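Local atomic coordinates of geranyltranstransferase (Staphylococcus aureus, PDB entry 1RTR), a protein that catalyses the condensation of geranyl diphosphate with isopentenyl diphosphate to give farnesyl diphosphate, a precursor of larger isoprenoids. Residues K8-D11 and E12-E16; S33-Y36 and S37-G41; Q154-D157 and M158-G162; E168-E171 and M172-T176; N194-D197 and T198-E201. All blocks are in the same frame, centred on the assembly; numbering follows the deposited sequence. Where two conformers were deposited one is given.

Contact 1. Residues K8-D11 and E12-E16; sequences KLID and EVNNE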
loop_
_atom_site.group_PDB
_atom_site.type_symbol
_atom_site.label_atom_id
_atom_site.label_comp_id
_atom_site.label_asym_id
_atom_site.label_seq_id
_atom_site.Cartn_x
_atom_site.Cartn_y
_atom_site.Cartn_z
ATOM N N LYS A 8 -28.745 4.298 -5.829
ATOM C CA LYS A 8 -28.862 4.163 -4.380
ATOM C C LYS A 8 -27.630 3.517 -3.741
ATOM O O LYS A 8 -27.326 3.793 -2.572
ATOM C CB LYS A 8 -30.145 3.428 -3.984
ATOM C CG LYS A 8 -31.336 4.364 -3.763
ATOM C CD LYS A 8 -31.392 4.873 -2.328
ATOM C CE LYS A 8 -32.831 4.933 -1.819
ATOM N NZ LYS A 8 -33.461 6.249 -2.126
ATOM N N LEU A 9 -26.927 2.668 -4.494
ATOM C CA LEU A 9 -25.640 2.141 -4.051
ATOM C C LEU A 9 -24.541 3.209 -4.128
ATOM O O LEU A 9 -23.796 3.402 -3.169
ATOM C CB LEU A 9 -25.247 0.903 -4.848
ATOM C CG LEU A 9 -25.712 -0.434 -4.279
ATOM C CD1 LEU A 9 -25.564 -1.489 -5.337
ATOM C CD2 LEU A 9 -24.931 -0.822 -3.047
ATOM N N ILE A 10 -24.461 3.900 -5.265
ATOM C CA ILE A 10 -23.558 5.037 -5.443
ATOM C C ILE A 10 -23.675 6.021 -4.278
ATOM O O ILE A 10 -22.664 6.508 -3.772
ATOM C CB ILE A 10 -23.840 5.759 -6.790
ATOM C CG1 ILE A 10 -23.513 4.844 -7.975
ATOM C CG2 ILE A 10 -23.057 7.069 -6.892
ATOM C CD1 ILE A 10 -23.712 5.484 -9.356
ATOM N N ASP A 11 -24.911 6.297 -3.862
ATOM C CA ASP A 11 -25.194 7.217 -2.761
ATOM C C ASP A 11 -24.624 6.710 -1.453
ATOM O O ASP A 11 -23.972 7.460 -0.726
ATOM C CB ASP A 11 -26.701 7.426 -2.604
ATOM C CG ASP A 11 -27.267 8.389 -3.627
ATOM O OD1 ASP A 11 -28.510 8.417 -3.772
ATOM O OD2 ASP A 11 -26.551 9.143 -4.336
ATOM N N GLU A 12 -24.872 5.437 -1.160
ATOM C CA GLU A 12 -24.366 4.822 0.056
ATOM C C GLU A 12 -22.839 4.822 0.088
ATOM O O GLU A 12 -22.241 5.143 1.120
ATOM C CB GLU A 12 -24.910 3.411 0.231
ATOM C CG GLU A 12 -24.738 2.899 1.646
ATOM C CD GLU A 12 -25.284 1.507 1.836
ATOM O OE1 GLU A 12 -25.938 0.978 0.907
ATOM O OE2 GLU A 12 -25.065 0.945 2.925
ATOM N N VAL A 13 -22.224 4.483 -1.045
ATOM C CA VAL A 13 -20.775 4.528 -1.190
ATOM C C VAL A 13 -20.277 5.945 -0.909
ATOM O O VAL A 13 -19.351 6.137 -0.117
ATOM C CB VAL A 13 -20.303 3.988 -2.588
ATOM C CG1 VAL A 13 -18.881 4.420 -2.917
ATOM C CG2 VAL A 13 -20.392 2.475 -2.630
ATOM N N ASN A 14 -20.911 6.935 -1.527
ATOM C CA ASN A 14 -20.523 8.325 -1.306
ATOM C C ASN A 14 -20.612 8.772 0.164
ATOM O O ASN A 14 -19.706 9.452 0.653
ATOM C CB ASN A 14 -21.301 9.268 -2.223
ATOM C CG ASN A 14 -20.873 9.163 -3.691
ATOM O OD1 ASN A 14 -21.630 9.535 -4.593
ATOM N ND2 ASN A 14 -19.658 8.667 -3.933
ATOM N N ASN A 15 -21.671 8.366 0.872
ATOM C CA ASN A 15 -21.815 8.708 2.293
ATOM C C ASN A 15 -20.712 8.070 3.133
ATOM O O ASN A 15 -20.121 8.719 4.001
ATOM C CB ASN A 15 -23.206 8.330 2.818
ATOM C CG ASN A 15 -24.326 9.115 2.144
ATOM O OD1 ASN A 15 -24.176 10.292 1.827
ATOM N ND2 ASN A 15 -25.455 8.455 1.922
ATOM N N GLU A 16 -20.423 6.807 2.852
ATOM C CA GLU A 16 -19.338 6.106 3.534
ATOM C C GLU A 16 -17.963 6.712 3.236
ATOM O O GLU A 16 -17.135 6.819 4.128
ATOM C CB GLU A 16 -19.362 4.617 3.209
ATOM C CG GLU A 16 -20.606 3.909 3.723
ATOM C CD GLU A 16 -20.490 3.466 5.173
ATOM O OE1 GLU A 16 -19.440 3.719 5.817
ATOM O OE2 GLU A 16 -21.456 2.842 5.667
#

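Contact 2. Residues S33-Y36 and S37-G41; sequences SMLY and SLNAG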
loop_
_atom_site.group_PDB
_atom_site.type_symbol
_atom_site.label_atom_id
_atom_site.label_comp_id
_atom_site.label_asym_id
_atom_site.label_seq_id
_atom_site.Cartn_x
_atom_site.Cartn_y
_atom_site.Cartn_z
ATOM N N SER A 33 -6.653 16.529 2.099
ATOM C CA SER A 33 -6.158 16.112 0.792
ATOM C C SER A 33 -6.680 14.717 0.399
ATOM O O SER A 33 -7.167 14.528 -0.707
ATOM C CB SER A 33 -4.637 16.130 0.788
ATOM O OG SER A 33 -4.125 15.765 -0.479
ATOM N N MET A 34 -6.578 13.750 1.311
ATOM C CA MET A 34 -7.123 12.407 1.108
ATOM C C MET A 34 -8.606 12.487 0.764
ATOM O O MET A 34 -9.047 11.945 -0.254
ATOM C CB MET A 34 -6.920 11.525 2.357
ATOM C CG MET A 34 -5.477 11.034 2.604
ATOM S SD MET A 34 -5.119 10.520 4.325
ATOM C CE MET A 34 -5.878 8.959 4.365
ATOM N N LEU A 35 -9.359 13.178 1.620
ATOM C CA LEU A 35 -10.806 13.349 1.481
ATOM C C LEU A 35 -11.203 14.105 0.217
ATOM O O LEU A 35 -12.201 13.774 -0.422
ATOM C CB LEU A 35 -11.369 14.065 2.709
ATOM C CG LEU A 35 -12.214 13.276 3.714
ATOM C CD1 LEU A 35 -12.434 11.796 3.350
ATOM C CD2 LEU A 35 -11.599 13.404 5.098
ATOM N N TYR A 36 -10.418 15.115 -0.137
ATOM C CA TYR A 36 -10.662 15.886 -1.355
ATOM C C TYR A 36 -10.796 14.988 -2.589
ATOM O O TYR A 36 -11.799 15.075 -3.305
ATOM C CB TYR A 36 -9.575 16.954 -1.568
ATOM C CG TYR A 36 -9.760 17.796 -2.815
ATOM C CD1 TYR A 36 -10.738 18.798 -2.879
ATOM C CD2 TYR A 36 -8.956 17.588 -3.939
ATOM C CE1 TYR A 36 -10.908 19.571 -4.028
ATOM C CE2 TYR A 36 -9.115 18.363 -5.098
ATOM C CZ TYR A 36 -10.093 19.349 -5.134
ATOM O OH TYR A 36 -10.235 20.098 -6.286
ATOM N N SER A 37 -9.793 14.137 -2.830
ATOM C CA SER A 37 -9.807 13.223 -3.976
ATOM C C SER A 37 -10.823 12.093 -3.813
ATOM O O SER A 37 -11.464 11.679 -4.773
ATOM C CB SER A 37 -8.420 12.642 -4.223
ATOM O OG SER A 37 -7.475 13.659 -4.470
ATOM N N LEU A 38 -10.957 11.597 -2.589
ATOM C CA LEU A 38 -11.911 10.544 -2.279
ATOM C C LEU A 38 -13.339 10.979 -2.594
ATOM O O LEU A 38 -14.166 10.153 -2.988
ATOM C CB LEU A 38 -11.782 10.133 -0.809
ATOM C CG LEU A 38 -11.951 8.670 -0.386
ATOM C CD1 LEU A 38 -11.159 7.692 -1.266
ATOM C CD2 LEU A 38 -11.557 8.524 1.079
ATOM N N ASN A 39 -13.614 12.274 -2.428
ATOM C CA ASN A 39 -14.937 12.845 -2.701
ATOM C C ASN A 39 -15.080 13.510 -4.071
ATOM O O ASN A 39 -16.161 14.002 -4.398
ATOM C CB ASN A 39 -15.334 13.846 -1.613
ATOM C CG ASN A 39 -15.566 13.191 -0.279
ATOM O OD1 ASN A 39 -15.046 13.644 0.740
ATOM N ND2 ASN A 39 -16.345 12.116 -0.269
ATOM N N ALA A 40 -14.000 13.520 -4.858
ATOM C CA ALA A 40 -14.008 14.042 -6.233
ATOM C C ALA A 40 -15.299 13.684 -6.945
ATOM O O ALA A 40 -15.829 14.479 -7.725
ATOM C CB ALA A 40 -12.806 13.521 -7.029
ATOM N N GLY A 41 -15.808 12.489 -6.655
ATOM C CA GLY A 41 -17.067 12.040 -7.205
ATOM C C GLY A 41 -16.819 11.470 -8.582
ATOM O O GLY A 41 -16.378 12.182 -9.501
#

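Contact 3. Residues Q154-D157 and M158-G162; sequences QMLD and MQSEG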
loop_
_atom_site.group_PDB
_atom_site.type_symbol
_atom_site.label_atom_id
_atom_site.label_comp_id
_atom_site.label_asym_id
_atom_site.label_seq_id
_atom_site.Cartn_x
_atom_site.Cartn_y
_atom_site.Cartn_z
ATOM N N GLN A 154 0.687 0.623 -15.119
ATOM C CA GLN A 154 1.068 2.029 -15.201
ATOM C C GLN A 154 2.504 2.142 -15.681
ATOM O O GLN A 154 2.815 3.041 -16.445
ATOM C CB GLN A 154 0.930 2.740 -13.857
ATOM C CG GLN A 154 -0.229 3.733 -13.753
ATOM C CD GLN A 154 -0.209 4.835 -14.812
ATOM O OE1 GLN A 154 0.758 5.597 -14.929
ATOM N NE2 GLN A 154 -1.289 4.932 -15.564
ATOM N N MET A 155 3.379 1.244 -15.226
ATOM C CA MET A 155 4.769 1.254 -15.690
ATOM C C MET A 155 4.782 1.024 -17.198
ATOM O O MET A 155 5.307 1.853 -17.942
ATOM C CB MET A 155 5.625 0.205 -14.979
ATOM C CG MET A 155 6.381 0.717 -13.756
ATOM S SD MET A 155 7.683 1.935 -14.031
ATOM C CE MET A 155 8.895 0.999 -14.972
ATOM N N LEU A 156 4.156 -0.078 -17.626
ATOM C CA LEU A 156 4.014 -0.410 -19.035
ATOM C C LEU A 156 3.388 0.723 -19.848
ATOM O O LEU A 156 3.869 1.023 -20.924
ATOM C CB LEU A 156 3.254 -1.727 -19.236
ATOM C CG LEU A 156 3.419 -2.378 -20.625
ATOM C CD1 LEU A 156 4.864 -2.328 -21.122
ATOM C CD2 LEU A 156 2.890 -3.807 -20.673
ATOM N N ASP A 157 2.336 1.358 -19.329
ATOM C CA ASP A 157 1.712 2.476 -20.025
ATOM C C ASP A 157 2.707 3.611 -20.267
ATOM O O ASP A 157 2.825 4.089 -21.390
ATOM C CB ASP A 157 0.488 2.995 -19.258
ATOM C CG ASP A 157 -0.553 3.644 -20.174
ATOM O OD1 ASP A 157 -1.568 4.154 -19.658
ATOM O OD2 ASP A 157 -0.457 3.685 -21.420
ATOM N N MET A 158 3.413 4.024 -19.212
ATOM C CA MET A 158 4.354 5.148 -19.246
ATOM C C MET A 158 5.550 4.859 -20.154
ATOM O O MET A 158 6.020 5.739 -20.860
ATOM C CB MET A 158 4.864 5.481 -17.832
ATOM C CG MET A 158 3.842 6.056 -16.879
ATOM S SD MET A 158 3.581 7.794 -17.149
ATOM C CE MET A 158 1.837 7.827 -17.303
ATOM N N GLN A 159 6.048 3.629 -20.107
ATOM C CA GLN A 159 7.101 3.162 -21.004
ATOM C C GLN A 159 6.689 3.246 -22.484
ATOM O O GLN A 159 7.507 3.572 -23.346
ATOM C CB GLN A 159 7.463 1.719 -20.666
ATOM C CG GLN A 159 8.699 1.212 -21.372
ATOM C CD GLN A 159 9.120 -0.144 -20.872
ATOM O OE1 GLN A 159 8.795 -1.161 -21.484
ATOM N NE2 GLN A 159 9.836 -0.171 -19.753
ATOM N N SER A 160 5.414 2.958 -22.750
ATOM C CA SER A 160 4.850 2.924 -24.096
ATOM C C SER A 160 4.484 4.292 -24.657
ATOM O O SER A 160 4.131 4.397 -25.833
ATOM C CB SER A 160 3.600 2.044 -24.114
ATOM O OG SER A 160 3.934 0.705 -23.818
ATOM N N GLU A 161 4.556 5.332 -23.824
ATOM C CA GLU A 161 4.073 6.667 -24.196
ATOM C C GLU A 161 4.730 7.181 -25.474
ATOM O O GLU A 161 5.956 7.217 -25.578
ATOM C CB GLU A 161 4.289 7.658 -23.053
ATOM C CG GLU A 161 3.652 9.018 -23.284
ATOM C CD GLU A 161 3.190 9.655 -21.988
ATOM O OE1 GLU A 161 1.984 9.528 -21.657
ATOM O OE2 GLU A 161 4.037 10.269 -21.293
ATOM N N GLY A 162 3.891 7.556 -26.442
ATOM C CA GLY A 162 4.335 8.059 -27.735
ATOM C C GLY A 162 5.119 7.060 -28.577
ATOM O O GLY A 162 5.919 7.462 -29.424
#

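Contact 4. Residues E168-E171 and M172-T176; sequences ETLE and MIHKT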
loop_
_atom_site.group_PDB
_atom_site.type_symbol
_atom_site.label_atom_id
_atom_site.label_comp_id
_atom_site.label_asym_id
_atom_site.label_seq_id
_atom_site.Cartn_x
_atom_site.Cartn_y
_atom_site.Cartn_z
ATOM N N GLU A 168 -0.923 -6.913 -28.516
ATOM C CA GLU A 168 -0.698 -7.705 -27.307
ATOM C C GLU A 168 -0.196 -6.830 -26.156
ATOM O O GLU A 168 -0.576 -7.046 -25.014
ATOM C CB GLU A 168 0.214 -8.924 -27.516
ATOM C CG GLU A 168 0.936 -8.978 -28.837
ATOM C CD GLU A 168 1.280 -10.397 -29.260
ATOM O OE1 GLU A 168 2.356 -10.895 -28.838
ATOM O OE2 GLU A 168 0.485 -11.004 -30.023
ATOM N N THR A 169 0.636 -5.844 -26.479
ATOM C CA THR A 169 1.119 -4.861 -25.520
ATOM C C THR A 169 -0.020 -3.988 -24.981
ATOM O O THR A 169 -0.177 -3.853 -23.763
ATOM C CB THR A 169 2.246 -3.992 -26.154
ATOM O OG1 THR A 169 3.331 -4.840 -26.541
ATOM C CG2 THR A 169 2.888 -3.040 -25.113
ATOM N N LEU A 170 -0.790 -3.399 -25.897
ATOM C CA LEU A 170 -1.980 -2.613 -25.563
ATOM C C LEU A 170 -2.939 -3.362 -24.624
ATOM O O LEU A 170 -3.458 -2.793 -23.661
ATOM C CB LEU A 170 -2.723 -2.225 -26.839
ATOM C CG LEU A 170 -3.441 -0.878 -26.960
ATOM C CD1 LEU A 170 -4.920 -1.103 -27.058
ATOM C CD2 LEU A 170 -3.123 0.116 -25.834
ATOM N N GLU A 171 -3.164 -4.638 -24.911
ATOM C CA GLU A 171 -4.059 -5.441 -24.102
ATOM C C GLU A 171 -3.452 -5.788 -22.751
ATOM O O GLU A 171 -4.170 -5.804 -21.745
ATOM C CB GLU A 171 -4.472 -6.703 -24.842
ATOM C CG GLU A 171 -5.506 -6.438 -25.919
ATOM C CD GLU A 171 -5.769 -7.668 -26.751
ATOM O OE1 GLU A 171 -4.793 -8.382 -27.097
ATOM O OE2 GLU A 171 -6.951 -7.927 -27.046
ATOM N N MET A 172 -2.146 -6.062 -22.742
ATOM C CA MET A 172 -1.391 -6.256 -21.512
ATOM C C MET A 172 -1.537 -5.036 -20.589
ATOM O O MET A 172 -1.789 -5.194 -19.393
ATOM C CB MET A 172 0.087 -6.553 -21.806
ATOM C CG MET A 172 0.948 -6.920 -20.587
ATOM S SD MET A 172 0.311 -8.359 -19.664
ATOM C CE MET A 172 1.129 -9.704 -20.596
ATOM N N ILE A 173 -1.415 -3.832 -21.151
ATOM C CA ILE A 173 -1.550 -2.613 -20.362
ATOM C C ILE A 173 -2.931 -2.516 -19.723
ATOM O O ILE A 173 -3.030 -2.252 -18.530
ATOM C CB ILE A 173 -1.246 -1.347 -21.193
ATOM C CG1 ILE A 173 0.228 -1.285 -21.574
ATOM C CG2 ILE A 173 -1.647 -0.081 -20.445
ATOM C CD1 ILE A 173 0.506 -0.350 -22.735
ATOM N N HIS A 174 -3.990 -2.740 -20.497
ATOM C CA HIS A 174 -5.351 -2.506 -20.002
ATOM C C HIS A 174 -5.818 -3.591 -19.038
ATOM O O HIS A 174 -6.548 -3.314 -18.089
ATOM C CB HIS A 174 -6.342 -2.330 -21.156
ATOM C CG HIS A 174 -6.149 -1.062 -21.919
ATOM N ND1 HIS A 174 -6.187 -1.007 -23.296
ATOM C CD2 HIS A 174 -5.902 0.203 -21.500
ATOM C CE1 HIS A 174 -5.979 0.237 -23.693
ATOM N NE2 HIS A 174 -5.803 0.991 -22.622
ATOM N N LYS A 175 -5.382 -4.815 -19.292
ATOM C CA LYS A 175 -5.676 -5.949 -18.435
ATOM C C LYS A 175 -5.096 -5.763 -17.027
ATOM O O LYS A 175 -5.737 -6.106 -16.050
ATOM C CB LYS A 175 -5.129 -7.219 -19.090
ATOM C CG LYS A 175 -5.099 -8.447 -18.234
ATOM C CD LYS A 175 -3.934 -9.328 -18.666
ATOM C CE LYS A 175 -4.091 -10.796 -18.232
ATOM N NZ LYS A 175 -5.384 -11.128 -17.547
ATOM N N THR A 176 -3.889 -5.223 -16.929
ATOM C CA THR A 176 -3.240 -5.087 -15.634
ATOM C C THR A 176 -3.582 -3.737 -15.008
ATOM O O THR A 176 -3.995 -3.683 -13.855
ATOM C CB THR A 176 -1.720 -5.234 -15.747
ATOM O OG1 THR A 176 -1.238 -4.335 -16.744
ATOM C CG2 THR A 176 -1.327 -6.616 -16.261
#

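Contact 5. Residues N194-D197 and T198-E201; sequences NVDD and TTKE. Unlike the reference sequence in segment 198-201: Thr198 (reference Ala).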
loop_
_atom_site.group_PDB
_atom_site.type_symbol
_atom_site.label_atom_id
_atom_site.label_comp_id
_atom_site.label_asym_id
_atom_site.label_seq_id
_atom_site.Cartn_x
_atom_site.Cartn_y
_atom_site.Cartn_z
ATOM N N ASN A 194 -18.201 -17.289 -0.589
ATOM C CA ASN A 194 -17.792 -18.687 -0.454
ATOM C C ASN A 194 -18.441 -19.600 -1.500
ATOM O O ASN A 194 -18.812 -20.734 -1.207
ATOM C CB ASN A 194 -18.079 -19.188 0.967
ATOM C CG ASN A 194 -17.472 -20.540 1.241
ATOM O OD1 ASN A 194 -18.084 -21.377 1.908
ATOM N ND2 ASN A 194 -16.272 -20.776 0.713
ATOM N N VAL A 195 -18.570 -19.098 -2.721
ATOM C CA VAL A 195 -19.121 -19.891 -3.819
ATOM C C VAL A 195 -18.143 -20.963 -4.323
ATOM O O VAL A 195 -16.940 -20.937 -4.016
ATOM C CB VAL A 195 -19.632 -19.014 -4.978
ATOM C CG1 VAL A 195 -20.872 -18.246 -4.539
ATOM C CG2 VAL A 195 -18.554 -18.060 -5.493
ATOM N N ASP A 196 -18.680 -21.925 -5.070
ATOM C CA ASP A 196 -17.903 -23.086 -5.497
ATOM C C ASP A 196 -16.919 -22.753 -6.633
ATOM O O ASP A 196 -17.106 -21.778 -7.377
ATOM C CB ASP A 196 -18.832 -24.270 -5.835
ATOM C CG ASP A 196 -19.520 -24.126 -7.189
ATOM O OD1 ASP A 196 -20.015 -23.021 -7.522
ATOM O OD2 ASP A 196 -19.615 -25.090 -7.992
ATOM N N ASP A 197 -15.870 -23.572 -6.740
ATOM C CA ASP A 197 -14.794 -23.398 -7.729
ATOM C C ASP A 197 -15.258 -23.103 -9.145
ATOM O O ASP A 197 -14.766 -22.163 -9.778
ATOM C CB ASP A 197 -13.865 -24.607 -7.722
ATOM C CG ASP A 197 -13.040 -24.688 -6.458
ATOM O OD1 ASP A 197 -12.304 -23.736 -6.156
ATOM O OD2 ASP A 197 -13.072 -25.653 -5.683
ATOM N N THR A 198 -16.226 -23.870 -9.633
ATOM C CA THR A 198 -16.676 -23.683 -11.006
ATOM C C THR A 198 -17.475 -22.407 -11.221
ATOM O O THR A 198 -17.361 -21.813 -12.295
ATOM C CB THR A 198 -17.309 -24.990 -11.666
ATOM O OG1 THR A 198 -18.550 -24.689 -12.316
ATOM C CG2 THR A 198 -17.649 -26.072 -10.638
ATOM N N THR A 199 -18.243 -21.956 -10.219
ATOM C CA THR A 199 -18.845 -20.598 -10.268
ATOM C C THR A 199 -17.774 -19.500 -10.253
ATOM O O THR A 199 -17.907 -18.483 -10.936
ATOM C CB THR A 199 -19.859 -20.353 -9.108
ATOM O OG1 THR A 199 -20.910 -21.327 -9.164
ATOM C CG2 THR A 199 -20.613 -19.022 -9.295
ATOM N N LYS A 200 -16.727 -19.709 -9.459
ATOM C CA LYS A 200 -15.575 -18.810 -9.434
ATOM C C LYS A 200 -14.922 -18.666 -10.813
ATOM O O LYS A 200 -14.631 -17.551 -11.255
ATOM C CB LYS A 200 -14.550 -19.264 -8.397
ATOM C CG LYS A 200 -14.850 -18.811 -6.983
ATOM C CD LYS A 200 -13.810 -19.356 -6.015
ATOM C CE LYS A 200 -14.223 -19.132 -4.573
ATOM N NZ LYS A 200 -13.193 -19.644 -3.623
ATOM N N GLU A 201 -14.721 -19.793 -11.495
ATOM C CA GLU A 201 -14.168 -19.792 -12.851
ATOM C C GLU A 201 -14.957 -18.922 -13.805
ATOM O O GLU A 201 -14.375 -18.178 -14.586
ATOM C CB GLU A 201 -14.102 -21.207 -13.424
ATOM C CG GLU A 201 -13.700 -21.250 -14.902
ATOM C CD GLU A 201 -14.873 -21.154 -15.883
ATOM O OE1 GLU A 201 -15.857 -21.924 -15.721
ATOM O OE2 GLU A 201 -14.805 -20.312 -16.826
HETATM O O HOH W 1 -14.334 -22.587 -4.296
#

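Contact 1. Residues K8-D11 and E12-E16
Lys8 meets Glu12 through the backbone, its O taking the hydrogen bond of Glu12 N at 3.3 Å. This is the longest of the four i to i+4 bonds here, and the donor stands above the carbonyl plane, 42° out of it. At Leu9 the same spacing gives a far straighter bond: Val13 N lies 2.9 Å from Leu9 O, nearly along the C=O axis. Val13 also crowds that oxygen with carbon, because its CG2 is turned anti to its own carbonyl carbon and comes within 3.6 Å of Leu9 O. The Leu9 side chain itself packs on Val48, Leu51 and Leu52 of helix 45-56, and Val13 joins it on Leu51. Next, Ile10 O receives Asn14 N at 2.9 Å. The side chains of Ile10 and Asn14 run side by side and point the same way, with the CG2 methyl of Ile10 on the flank nearer the amide. Asp11 closes the series, its O accepting Asn15 N at 2.9 Å. Glu12 swings the other way, its CG anti to the backbone N at -163° and the chain extended beyond, so that OE1 hydrogen-bonds Tyr61 OH. Leucine and valine four residues apart facing helix 45-56, with Lys8, Asp11 and Asn15 on the exposed side, make this a typical amphipathic alpha-helix, the first of the all-helical polyprenyl synthase fold.

Contact 2. Residues S33-Y36 and S37-G41
Leu35 and Leu38 touch at the last turn of helix 30-38, just before the Gly-Gly-Lys-Arg signature of polyprenyl synthases, which Gly41 opens. Apolar contact across the turn comes down to one pair of methyls, Leu35 CD1 and Leu38 CD2, 4.1 Å apart, the two side chains slanting past each other. Leu38 also lays its CB against the Met34 carbonyl, 3.3 Å from that O. Both leucines pack further on Ile21, while Leu38 reaches Met73 and Thr76 of helix 65-83; the Met34 side chain rests on Ala114 and on His147 of the second subunit. Among the backbone bonds, that of Ser37 N to Ser33 O comes first and is weak at 3.4 Å, although its N-H angle is 170°. Leu38 N meets Met34 O at 3.0 Å, lying in the carbonyl plane. One residue on, Asn39 N is 2.9 Å from Leu35 O, but its N-H angle has fallen to 141°. Past Asn39 the spacing shortens to i to i+3, with a weak bond from Ala40 N to Ser37 O, and Gly41 then leaves helical geometry with positive phi. Polar side chains of this turn find their partners in the next layer: the hydroxyls of Ser33 and Ser37 both bond the amide of Asn99, at ND2 and OD1 respectively, and so hold it from two successive turns. The Tyr36 ring, its CG anti to the backbone N (chi1 180°), extends until OH bonds Leu97 O; at its near end, CD2 comes within 3.7 Å of Ser37 N.

Contact 3. Residues Q154-D157 and M158-G162
Ser160 meets Leu156 O twice, once with its hydroxyl and once with its backbone N. The OG bond is 2.9 Å and the N bond 3.1 Å, and the two donors reach the oxygen from opposite faces of the carbonyl plane. The hydroxyl gets there because OG lies beside its own backbone N (chi1 -64°), folded back along the turn, which leaves its hydrogen spent on a main-chain acceptor. Ser160 N is shared, with a second, weak bond to Asp157 O at 3.1 Å and an N-H angle of only 124°. The two bonds before it are regular: Met158 N to Gln154 O at 3.0 Å and Gln159 N to Met155 O at 2.9 Å, the latter with an N-H angle of 169°. The arrangement is thus the C-terminal turn of an alpha-helix in which a serine side chain doubles the i to i+4 bond, and from which the chain runs on through Glu161 to Gly162 with positive phi. Glu161 N keeps a weak bond to Met158 O. Asp157 OD1 has a long, weak ion pair with NZ of Lys177, which by its place in the lysine-threonine signature probably contributes to diphosphate binding, as in related synthases. Met158 is bent at its second and third torsions; its CG lies 3.2 Å from Gln154 O, and its side chain slants across that of Gln154. Both residues touch Met87, and Met158 also touches Asp88, in the first aspartate-rich segment of the family, and Trp106 of the second subunit.

Contact 4. Residues E168-E171 and M172-T176
Glu168 to Thr176 form one unbroken helical run, in which Glu168 O, Thr169 O, Leu170 O and Glu171 O accept from the N four residues on. Three of these bonds measure 2.9 Å, those of Met172 N to Glu168 O, Ile173 N to Thr169 O and Lys175 N to Glu171 O. The one from His174 N to Leu170 O is longer, at 3.2 Å. At this turn Leu170 and His174 pack together, their side chains crossing at a slant, both Leu170 methyls next to the imidazole, with Tyr245 and Leu248 beyond Leu170 and Gln215 beside His174. Next to them Ile173 bends its CG1 back beside the backbone N (chi1 -68°), which brings CG1 to 3.4 Å from Thr169 O; its CD1 then comes 4.3 Å from Thr169 CG2. This is helix 167-177 of the polyprenyl synthase fold, which enters the lysine-threonine signature at its C-terminal end and lies between helix 150-159 and helix 197-227. Met172 sends CG anti to the backbone N (-174°) and curls at the next two torsions toward Val25 of the second subunit. Its carbonyl is doubly used: Thr176 OG1 at 2.8 Å and Thr176 N at 3.2 Å reach Met172 O from opposite faces of its plane, which accounts for the hydroxyl hydrogen of this buried threonine. Thr169 OG1, one turn before Ile173, bonds Asp166 OD1.

Contact 5. Residues N194-D197 and T198-E201
Lys200 folds back over the loop it has just left, and each of its side-chain carbons meets something on residues 195-197. CB sits 3.2 Å from Asp197 O. CG, beside the backbone N at -83°, comes 4.1 Å from Val195 CG2, the two side chains passing at a slant. From there the chain is extended: CD comes 4.0 Å from Val195 O and CE 3.3 Å from the same oxygen, carbons packed on a carbonyl. At the tip NZ gives a weak bond to a water that also donates to Val195 O at 3.1 Å and, weakly, to Asp197 OD1; a long, weak ion pair ties NZ to Asp191 in the preceding helix. The start of helix 197-227 is fixed by Asp196, its N-cap, directly after a Schellman motif in which Asn194, with positive phi, ends helix 179-193. Asp196 OD1 accepts from Thr199 OG1, modelled rather short at 2.5 Å, and, weakly, from Thr199 N at 3.4 Å, while Asp196 O receives Lys200 N at 3.0 Å. The carboxylate and threonine side chains meet at about a right angle. OD2, the other oxygen of Asp196, rests against Thr198 CG2.

Contacts 3 and 4 belong together: their centres are 11 Å apart and the helices 150-159 and 167-177 pack directly, Leu156 CG on Ile173 CG1 at 3.5 Å, with both reaching the second subunit. Contacts 1 and 2, on consecutive helices, have centres 14 Å apart and nearest atoms about 4 Å apart; both lie across the chain's centre from contact 4, their centres 31 and 28 Å from its own. Contact 5, at the N-terminal start of helix 197-227, touches none of the others; its nearest atoms are about 12 Å from those of contact 4, which packs on the same helix further along. The signature segments met at contacts 2, 3 and 4 probably line the central substrate cavity, as in related synthases.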